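Local atomic coordinates of succinate dehydrogenase subunit C (Mycolicibacterium smegmatis MC2 51, PDB entry 6LUM), a protein that probably forms part of the haem-bearing membrane domain of succinate dehydrogenase, through which electrons from succinate oxidation would pass toward quinone. Residues L89-R93 / M110-I114; A82-F86 / F118-F122. All blocks are in the same frame, centred on the assembly; numbering follows the deposited sequence.

Both contacts join the same two long helices, 71-99 and 107-136, which run antiparallel within the succinate dehydrogenase/fumarate reductase transmembrane family region. Their centres lie about 11 Å apart. Along the chain the order is 82-86, 89-93, 110-114 and 118-122, so contact 1 falls between the two halves of contact 2, as expected of a helical hairpin. The two meet where L89 CD1 of contact 1 packs 3.8 Å from F118 N of contact 2, making one continuous seam. Contact 1 lies nearer the turn and has a haem behind its first segment; in contact 2, F86, F118 and F122 meet lipid tails. The hairpin thus borders both haem and lipid, consistent with its place in the membrane domain.

Contact 1: residues L89-R93 / M110-I114; sequences LNGIR and MLAVI. With HEM (protoporphyrin IX containing Fe), chain B.
L89 meets I114 directly across the helix pair, CB to CB at 4.1 Å. With CG anti to its carbonyl carbon (chi1 -65°), the L89 side chain reaches along the partner helix and brings CD1 to 3.9 Å from I114 O. N90 follows with its amide crossing the end of the same isoleucine at a slant: OD1 lies 3.6 Å from I114 CD1. That methyl comes forward because CG1 of I114 sits between the backbone N and the carbonyl carbon (chi1 74°). G91 turns to the haem-facing side, where the backbone of G91 and I92 meets the CBC atom of a haem peripheral group, 3.7 Å from G91 C. A beta carbon at G91 would probably crowd the haem CHD carbon, consistent with glycine letting the porphyrin edge approach the helix. R93 then closes the segment with its aliphatic part, CG lying 3.7 Å from M110 CB and 3.8 Å from M110 SD, while L111 CD1 lies over one face of its guanidinium. The axes of the two short segments, 9.9 Å apart, are nearly antiparallel, as in a transmembrane helix hairpin, here packed beside a haem. Helix 25-52 flanks this pair, with S29 touched by both N90 and L111, while I92 packs on V59 of subunit D and R93 on T232 of subunit B.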
ATOM      1  N   LEU F  89      42.909   8.768  16.400  1.00 10.42           N
ATOM      2  CA  LEU F  89      43.345   7.467  15.894  1.00 10.42           C
ATOM      3  C   LEU F  89      42.177   6.493  15.752  1.00 10.42           C
ATOM      4  O   LEU F  89      42.012   5.838  14.712  1.00 10.42           O
ATOM      5  CB  LEU F  89      44.412   6.897  16.816  1.00 10.42           C
ATOM      6  CG  LEU F  89      45.709   7.684  16.877  1.00 10.42           C
ATOM      7  CD1 LEU F  89      46.566   7.145  17.982  1.00 10.42           C
ATOM      8  CD2 LEU F  89      46.429   7.583  15.564  1.00 10.42           C
ATOM      9  N   ASN F  90      41.351   6.377  16.789  1.00  6.61           N
ATOM     10  CA  ASN F  90      40.220   5.469  16.701  1.00  6.61           C
ATOM     11  C   ASN F  90      39.199   5.921  15.669  1.00  6.61           C
ATOM     12  O   ASN F  90      38.527   5.084  15.063  1.00  6.61           O
ATOM     13  CB  ASN F  90      39.548   5.322  18.050  1.00  6.61           C
ATOM     14  CG  ASN F  90      38.811   4.034  18.170  1.00  6.61           C
ATOM     15  OD1 ASN F  90      39.405   3.001  18.429  1.00  6.61           O
ATOM     16  ND2 ASN F  90      37.514   4.072  17.958  1.00  6.61           N
ATOM     17  N   GLY F  91      39.052   7.225  15.448  1.00  8.29           N
ATOM     18  CA  GLY F  91      38.168   7.671  14.398  1.00  8.29           C
ATOM     19  C   GLY F  91      38.691   7.325  13.030  1.00  8.29           C
ATOM     20  O   GLY F  91      37.912   7.051  12.122  1.00  8.29           O
ATOM     21  N   ILE F  92      40.010   7.340  12.854  1.00  6.20           N
ATOM     22  CA  ILE F  92      40.569   6.849  11.599  1.00  6.20           C
ATOM     23  C   ILE F  92      40.217   5.385  11.407  1.00  6.20           C
ATOM     24  O   ILE F  92      39.828   4.962  10.314  1.00  6.20           O
ATOM     25  CB  ILE F  92      42.089   7.064  11.557  1.00  6.20           C
ATOM     26  CG1 ILE F  92      42.417   8.546  11.466  1.00  6.20           C
ATOM     27  CG2 ILE F  92      42.678   6.348  10.378  1.00  6.20           C
ATOM     28  CD1 ILE F  92      43.869   8.828  11.647  1.00  6.20           C
ATOM     29  N   ARG F  93      40.344   4.589  12.468  1.00  7.63           N
ATOM     30  CA  ARG F  93      39.976   3.176  12.383  1.00  7.63           C
ATOM     31  C   ARG F  93      38.516   3.003  11.984  1.00  7.63           C
ATOM     32  O   ARG F  93      38.186   2.172  11.134  1.00  7.63           O
ATOM     33  CB  ARG F  93      40.248   2.491  13.713  1.00  7.63           C
ATOM     34  CG  ARG F  93      39.889   1.041  13.738  1.00  7.63           C
ATOM     35  CD  ARG F  93      39.914   0.496  15.133  1.00  7.63           C
ATOM     36  NE  ARG F  93      38.606   0.602  15.751  1.00  7.63           N
ATOM     37  CZ  ARG F  93      37.847  -0.435  16.067  1.00  7.63           C
ATOM     38  NH1 ARG F  93      38.283  -1.653  15.846  1.00  7.63           N
ATOM     39  NH2 ARG F  93      36.664  -0.252  16.621  1.00  7.63           N
ATOM     40  N   MET F 110      43.854  -3.164  12.971  1.00 13.33           N
ATOM     41  CA  MET F 110      43.853  -1.715  13.118  1.00 13.33           C
ATOM     42  C   MET F 110      43.895  -1.313  14.579  1.00 13.33           C
ATOM     43  O   MET F 110      44.550  -0.335  14.942  1.00 13.33           O
ATOM     44  CB  MET F 110      42.619  -1.111  12.465  1.00 13.33           C
ATOM     45  CG  MET F 110      42.480  -1.318  10.993  1.00 13.33           C
ATOM     46  SD  MET F 110      41.036  -0.428  10.422  1.00 13.33           S
ATOM     47  CE  MET F 110      40.544  -1.420   9.035  1.00 13.33           C
ATOM     48  N   LEU F 111      43.188  -2.044  15.430  1.00 12.94           N
ATOM     49  CA  LEU F 111      43.133  -1.677  16.838  1.00 12.94           C
ATOM     50  C   LEU F 111      44.502  -1.811  17.498  1.00 12.94           C
ATOM     51  O   LEU F 111      44.932  -0.930  18.249  1.00 12.94           O
ATOM     52  CB  LEU F 111      42.084  -2.533  17.535  1.00 12.94           C
ATOM     53  CG  LEU F 111      41.683  -2.221  18.961  1.00 12.94           C
ATOM     54  CD1 LEU F 111      41.196  -0.812  19.020  1.00 12.94           C
ATOM     55  CD2 LEU F 111      40.579  -3.161  19.331  1.00 12.94           C
ATOM     56  N   ALA F 112      45.215  -2.896  17.212  1.00 16.27           N
ATOM     57  CA  ALA F 112      46.559  -3.042  17.767  1.00 16.27           C
ATOM     58  C   ALA F 112      47.515  -2.001  17.195  1.00 16.27           C
ATOM     59  O   ALA F 112      48.375  -1.469  17.912  1.00 16.27           O
ATOM     60  CB  ALA F 112      47.084  -4.449  17.506  1.00 16.27           C
ATOM     61  N   VAL F 113      47.375  -1.689  15.906  1.00 16.70           N
ATOM     62  CA  VAL F 113      48.245  -0.694  15.289  1.00 16.70           C
ATOM     63  C   VAL F 113      48.043   0.668  15.933  1.00 16.70           C
ATOM     64  O   VAL F 113      49.010   1.381  16.217  1.00 16.70           O
ATOM     65  CB  VAL F 113      48.006  -0.641  13.772  1.00 16.70           C
ATOM     66  CG1 VAL F 113      48.697   0.559  13.178  1.00 16.70           C
ATOM     67  CG2 VAL F 113      48.507  -1.911  13.123  1.00 16.70           C
ATOM     68  N   ILE F 114      46.793   1.056  16.179  1.00 16.56           N
ATOM     69  CA  ILE F 114      46.579   2.367  16.778  1.00 16.56           C
ATOM     70  C   ILE F 114      46.934   2.357  18.255  1.00 16.56           C
ATOM     71  O   ILE F 114      47.308   3.393  18.797  1.00 16.56           O
ATOM     72  CB  ILE F 114      45.147   2.881  16.558  1.00 16.56           C
ATOM     73  CG1 ILE F 114      44.160   2.152  17.452  1.00 16.56           C
ATOM     74  CG2 ILE F 114      44.751   2.783  15.103  1.00 16.56           C
ATOM     75  CD1 ILE F 114      42.782   2.690  17.363  1.00 16.56           C
TER
HETATM   76  CHA HEM B 203      32.310  10.760  16.978  1.00 24.51           C
HETATM   77  CHB HEM B 203      33.343  14.815  19.310  1.00 24.51           C
HETATM   78  CHC HEM B 203      37.446  14.950  16.815  1.00 24.51           C
HETATM   79  CHD HEM B 203      36.314  11.045  14.276  1.00 24.51           C
HETATM   80  C1A HEM B 203      32.287  11.773  17.897  1.00 24.51           C
HETATM   81  C2A HEM B 203      31.393  11.894  19.019  1.00 24.51           C
HETATM   82  C3A HEM B 203      31.680  13.011  19.655  1.00 24.51           C
HETATM   83  C4A HEM B 203      32.759  13.639  18.962  1.00 24.51           C
HETATM   84  CMA HEM B 203      30.997  13.565  20.909  1.00 24.51           C
HETATM   85  CAA HEM B 203      30.298  10.902  19.420  1.00 24.51           C
HETATM   86  CBA HEM B 203      30.922   9.604  19.881  1.00 24.51           C
HETATM   87  CGA HEM B 203      29.865   8.550  19.829  1.00 24.51           C
HETATM   88  O1A HEM B 203      30.122   7.429  20.303  1.00 24.51           O
HETATM   89  O2A HEM B 203      28.767   8.831  19.305  1.00 24.51           O
HETATM   90  C1B HEM B 203      34.504  15.236  18.748  1.00 24.51           C
HETATM   91  C2B HEM B 203      35.061  16.540  18.901  1.00 24.51           C
HETATM   92  C3B HEM B 203      36.199  16.540  18.209  1.00 24.51           C
HETATM   93  C4B HEM B 203      36.371  15.271  17.596  1.00 24.51           C
HETATM   94  CMB HEM B 203      34.400  17.644  19.745  1.00 24.51           C
HETATM   95  CAB HEM B 203      37.233  17.633  17.974  1.00 24.51           C
HETATM   96  CBB HEM B 203      36.917  18.886  18.227  1.00 24.51           C
HETATM   97  C1C HEM B 203      37.522  13.903  15.945  1.00 24.51           C
HETATM   98  C2C HEM B 203      38.647  13.597  15.125  1.00 24.51           C
HETATM   99  C3C HEM B 203      38.357  12.529  14.411  1.00 24.51           C
HETATM  100  C4C HEM B 203      37.026  12.103  14.766  1.00 24.51           C
HETATM  101  CMC HEM B 203      39.964  14.381  15.087  1.00 24.51           C
HETATM  102  CAC HEM B 203      39.337  11.905  13.413  1.00 24.51           C
HETATM  103  CBC HEM B 203      38.986  10.955  12.554  1.00 24.51           C
HETATM  104  C1D HEM B 203      35.078  10.679  14.736  1.00 24.51           C
HETATM  105  C2D HEM B 203      34.192   9.712  14.144  1.00 24.51           C
HETATM  106  C3D HEM B 203      33.107   9.653  14.896  1.00 24.51           C
HETATM  107  C4D HEM B 203      33.244  10.562  15.991  1.00 24.51           C
HETATM  108  CMD HEM B 203      34.447   8.895  12.869  1.00 24.51           C
HETATM  109  CAD HEM B 203      31.890   8.765  14.664  1.00 24.51           C
HETATM  110  CBD HEM B 203      31.970   7.649  15.680  1.00 24.51           C
HETATM  111  CGD HEM B 203      30.804   6.750  15.467  1.00 24.51           C
HETATM  112  O1D HEM B 203      29.895   7.162  14.712  1.00 24.51           O
HETATM  113  O2D HEM B 203      30.797   5.639  16.047  1.00 24.51           O
HETATM  114  NA  HEM B 203      33.121  12.861  17.890  1.00 24.51           N
HETATM  115  NB  HEM B 203      35.313  14.477  17.940  1.00 24.51           N
HETATM  116  NC  HEM B 203      36.545  12.973  15.712  1.00 24.51           N
HETATM  117  ND  HEM B 203      34.464  11.185  15.863  1.00 24.51           N
HETATM  118 FE   HEM B 203      34.826  12.926  16.797  1.00 24.51          FE

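Contact 2: residues A82-F86 / F118-F122; sequences AAVLF and FLVIF. With PEV ((1S)-2-{[(2-aminoethoxy)(hydroxy)phosphoryl]oxy}-1-[(palmitoyloxy)methyl]ethyl stearate), chain C.
The F118 ring is one bump, pushed into a hollow formed by A82, L85 and F86 on the neighbouring helix; L85 is the answering one. A chi1 near 180° swings the ring away from its backbone N and into the helix pair, its edge meeting A82 O in plane at 3.4 Å from CE2. F86 CB lies 3.6 Å from F118 CE2. F122 CB lies over one ring face, toward its rim, and C41 of a phosphatidylethanolamine tail over the other. In return, L85 fills the space between F118, I121 and F122: its CG lies 4.1 Å from F118 CD2, and its CD2 lies 3.8 Å from I121 CG2. The small A82 leaves room for the second ring, F122 CE1 approaching A82 CB to 3.5 Å, while F122 CE2 rests 3.6 Å from lipid atom C23. Cutting F118 back to an alanine would probably leave a gap beside L85 and F86 and deprive the lipid tail of an aromatic surface. Oblique antiparallel segment axes, at 140°, bring these shapes together. A82 O has its helical partner in F86 N, and the side chains meeting across the helices are apolar; cohesion therefore probably rests on shape fit, consistent with a place inside the membrane.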
ATOM      1  N   ALA F  82      46.034  13.393  25.389  1.00 19.10           N
ATOM      2  CA  ALA F  82      45.724  11.971  25.288  1.00 19.10           C
ATOM      3  C   ALA F  82      44.339  11.747  24.701  1.00 19.10           C
ATOM      4  O   ALA F  82      44.158  10.913  23.811  1.00 19.10           O
ATOM      5  CB  ALA F  82      45.830  11.320  26.663  1.00 19.10           C
ATOM      6  N   ALA F  83      43.344  12.480  25.201  1.00 14.15           N
ATOM      7  CA  ALA F  83      41.978  12.312  24.715  1.00 14.15           C
ATOM      8  C   ALA F  83      41.877  12.593  23.223  1.00 14.15           C
ATOM      9  O   ALA F  83      41.320  11.795  22.466  1.00 14.15           O
ATOM     10  CB  ALA F  83      41.031  13.219  25.490  1.00 14.15           C
ATOM     11  N   VAL F  84      42.403  13.733  22.780  1.00 13.88           N
ATOM     12  CA  VAL F  84      42.290  14.093  21.372  1.00 13.88           C
ATOM     13  C   VAL F  84      43.062  13.114  20.502  1.00 13.88           C
ATOM     14  O   VAL F  84      42.615  12.749  19.411  1.00 13.88           O
ATOM     15  CB  VAL F  84      42.759  15.539  21.147  1.00 13.88           C
ATOM     16  CG1 VAL F  84      42.587  15.924  19.701  1.00 13.88           C
ATOM     17  CG2 VAL F  84      41.980  16.480  22.016  1.00 13.88           C
ATOM     18  N   LEU F  85      44.217  12.657  20.970  1.00 15.14           N
ATOM     19  CA  LEU F  85      45.015  11.744  20.168  1.00 15.14           C
ATOM     20  C   LEU F  85      44.318  10.400  20.006  1.00 15.14           C
ATOM     21  O   LEU F  85      44.256   9.850  18.897  1.00 15.14           O
ATOM     22  CB  LEU F  85      46.384  11.584  20.811  1.00 15.14           C
ATOM     23  CG  LEU F  85      47.460  10.854  20.036  1.00 15.14           C
ATOM     24  CD1 LEU F  85      47.646  11.500  18.692  1.00 15.14           C
ATOM     25  CD2 LEU F  85      48.732  10.900  20.833  1.00 15.14           C
ATOM     26  N   PHE F  86      43.773   9.855  21.097  1.00 14.97           N
ATOM     27  CA  PHE F  86      43.062   8.589  20.982  1.00 14.97           C
ATOM     28  C   PHE F  86      41.826   8.731  20.114  1.00 14.97           C
ATOM     29  O   PHE F  86      41.535   7.855  19.297  1.00 14.97           O
ATOM     30  CB  PHE F  86      42.662   8.043  22.347  1.00 14.97           C
ATOM     31  CG  PHE F  86      41.858   6.777  22.254  1.00 14.97           C
ATOM     32  CD1 PHE F  86      42.478   5.562  22.063  1.00 14.97           C
ATOM     33  CD2 PHE F  86      40.485   6.808  22.297  1.00 14.97           C
ATOM     34  CE1 PHE F  86      41.742   4.417  21.946  1.00 14.97           C
ATOM     35  CE2 PHE F  86      39.756   5.661  22.174  1.00 14.97           C
ATOM     36  CZ  PHE F  86      40.385   4.469  22.003  1.00 14.97           C
ATOM     37  N   PHE F 118      49.439   5.194  19.404  1.00 25.53           N
ATOM     38  CA  PHE F 118      49.103   6.033  20.542  1.00 25.53           C
ATOM     39  C   PHE F 118      50.217   6.018  21.569  1.00 25.53           C
ATOM     40  O   PHE F 118      50.621   7.072  22.056  1.00 25.53           O
ATOM     41  CB  PHE F 118      47.790   5.587  21.180  1.00 25.53           C
ATOM     42  CG  PHE F 118      47.382   6.412  22.364  1.00 25.53           C
ATOM     43  CD1 PHE F 118      47.851   6.124  23.626  1.00 25.53           C
ATOM     44  CD2 PHE F 118      46.524   7.473  22.217  1.00 25.53           C
ATOM     45  CE1 PHE F 118      47.477   6.888  24.710  1.00 25.53           C
ATOM     46  CE2 PHE F 118      46.149   8.231  23.299  1.00 25.53           C
ATOM     47  CZ  PHE F 118      46.625   7.937  24.542  1.00 25.53           C
ATOM     48  N   LEU F 119      50.727   4.838  21.918  1.00 32.92           N
ATOM     49  CA  LEU F 119      51.790   4.792  22.917  1.00 32.92           C
ATOM     50  C   LEU F 119      53.022   5.557  22.449  1.00 32.92           C
ATOM     51  O   LEU F 119      53.589   6.359  23.198  1.00 32.92           O
ATOM     52  CB  LEU F 119      52.134   3.346  23.266  1.00 32.92           C
ATOM     53  CG  LEU F 119      51.034   2.671  24.082  1.00 32.92           C
ATOM     54  CD1 LEU F 119      51.363   1.217  24.335  1.00 32.92           C
ATOM     55  CD2 LEU F 119      50.811   3.416  25.392  1.00 32.92           C
ATOM     56  N   VAL F 120      53.430   5.356  21.196  1.00 32.39           N
ATOM     57  CA  VAL F 120      54.598   6.071  20.682  1.00 32.39           C
ATOM     58  C   VAL F 120      54.392   7.578  20.773  1.00 32.39           C
ATOM     59  O   VAL F 120      55.152   8.293  21.446  1.00 32.39           O
ATOM     60  CB  VAL F 120      54.891   5.648  19.235  1.00 32.39           C
ATOM     61  CG1 VAL F 120      55.942   6.547  18.640  1.00 32.39           C
ATOM     62  CG2 VAL F 120      55.344   4.217  19.186  1.00 32.39           C
ATOM     63  N   ILE F 121      53.362   8.081  20.090  1.00 30.22           N
ATOM     64  CA  ILE F 121      53.171   9.519  19.977  1.00 30.22           C
ATOM     65  C   ILE F 121      52.901  10.132  21.340  1.00 30.22           C
ATOM     66  O   ILE F 121      53.311  11.262  21.614  1.00 30.22           O
ATOM     67  CB  ILE F 121      52.039   9.828  18.987  1.00 30.22           C
ATOM     68  CG1 ILE F 121      52.327   9.206  17.628  1.00 30.22           C
ATOM     69  CG2 ILE F 121      51.884  11.310  18.816  1.00 30.22           C
ATOM     70  CD1 ILE F 121      51.270   9.507  16.606  1.00 30.22           C
ATOM     71  N   PHE F 122      52.240   9.401  22.229  1.00 31.63           N
ATOM     72  CA  PHE F 122      51.892   9.983  23.511  1.00 31.63           C
ATOM     73  C   PHE F 122      53.067  10.022  24.464  1.00 31.63           C
ATOM     74  O   PHE F 122      53.197  10.986  25.220  1.00 31.63           O
ATOM     75  CB  PHE F 122      50.748   9.218  24.151  1.00 31.63           C
ATOM     76  CG  PHE F 122      50.331   9.768  25.468  1.00 31.63           C
ATOM     77  CD1 PHE F 122      49.688  10.981  25.544  1.00 31.63           C
ATOM     78  CD2 PHE F 122      50.585   9.076  26.629  1.00 31.63           C
ATOM     79  CE1 PHE F 122      49.302  11.493  26.758  1.00 31.63           C
ATOM     80  CE2 PHE F 122      50.199   9.581  27.846  1.00 31.63           C
ATOM     81  CZ  PHE F 122      49.554  10.789  27.912  1.00 31.63           C
TER
HETATM   82  C46 PEV C 201      47.502   1.080  26.657  1.00 48.27           C
HETATM   83  C45 PEV C 201      47.479   1.440  25.173  1.00 48.27           C
HETATM   84  C44 PEV C 201      46.683   2.712  24.882  1.00 48.27           C
HETATM   85  C43 PEV C 201      45.370   2.444  24.152  1.00 48.27           C
HETATM   86  C42 PEV C 201      44.172   3.068  24.863  1.00 48.27           C
HETATM   87  C41 PEV C 201      44.546   4.266  25.731  1.00 48.27           C
HETATM   88  C40 PEV C 201      43.335   5.123  26.080  1.00 48.27           C
HETATM   89  C39 PEV C 201      43.704   6.384  26.854  1.00 48.27           C
HETATM   90  C38 PEV C 201      43.011   7.623  26.303  1.00 48.27           C
HETATM   91  C37 PEV C 201      42.028   8.236  27.293  1.00 48.27           C
HETATM   92  C36 PEV C 201      42.716   9.147  28.304  1.00 48.27           C
HETATM   93  C35 PEV C 201      41.996  10.476  28.512  1.00 48.27           C
HETATM   94  C34 PEV C 201      40.540  10.312  28.934  1.00 48.27           C
HETATM   95  C33 PEV C 201      40.039  11.435  29.841  1.00 48.27           C
HETATM   96  C32 PEV C 201      41.085  12.511  30.130  1.00 48.27           C
HETATM   97  C31 PEV C 201      40.547  13.646  31.005  1.00 48.27           C
HETATM   98  O31 PEV C 201      39.769  13.405  31.863  1.00 48.27           O
HETATM   99  O2  PEV C 201      40.981  14.963  30.795  1.00 48.27           O
HETATM  100  C2  PEV C 201      40.199  15.956  31.389  1.00 48.27           C
HETATM  101  C1  PEV C 201      40.178  17.183  30.487  1.00 48.27           C
HETATM  102  O3P PEV C 201      39.831  18.288  31.264  1.00 48.27           O
HETATM  103  P   PEV C 201      39.669  19.737  30.502  1.00 48.27           P
HETATM  104  O1P PEV C 201      38.763  20.651  31.289  1.00 48.27           O
HETATM  105  O2P PEV C 201      39.059  19.479  29.153  1.00 48.27           O
HETATM  106  O4P PEV C 201      41.139  20.458  30.321  1.00 48.27           O
HETATM  107  C4  PEV C 201      41.214  21.847  30.465  1.00 48.27           C
HETATM  108  C5  PEV C 201      42.628  22.301  30.115  1.00 48.27           C
HETATM  109  N6  PEV C 201      42.770  23.729  30.327  1.00 48.27           N
HETATM  110  C3  PEV C 201      40.812  16.369  32.718  1.00 48.27           C
HETATM  111  O3  PEV C 201      40.309  15.537  33.719  1.00 48.27           O
HETATM  112  C11 PEV C 201      41.262  15.215  34.687  1.00 48.27           C
HETATM  113  O11 PEV C 201      41.248  15.759  35.738  1.00 48.27           O
HETATM  114  C12 PEV C 201      42.325  14.160  34.380  1.00 48.27           C
HETATM  115  C13 PEV C 201      43.744  14.718  34.431  1.00 48.27           C
HETATM  116  C14 PEV C 201      44.649  14.070  33.390  1.00 48.27           C
HETATM  117  C15 PEV C 201      45.071  12.655  33.778  1.00 48.27           C
HETATM  118  C16 PEV C 201      46.475  12.306  33.284  1.00 48.27           C
HETATM  119  C17 PEV C 201      46.499  11.433  32.025  1.00 48.27           C
HETATM  120  C18 PEV C 201      45.111  11.119  31.466  1.00 48.27           C
HETATM  121  C19 PEV C 201      44.833   9.623  31.330  1.00 48.27           C
HETATM  122  C20 PEV C 201      46.054   8.833  30.873  1.00 48.27           C
HETATM  123  C21 PEV C 201      45.673   7.463  30.319  1.00 48.27           C
HETATM  124  C22 PEV C 201      46.890   6.631  29.933  1.00 48.27           C
HETATM  125  C23 PEV C 201      47.658   7.253  28.773  1.00 48.27           C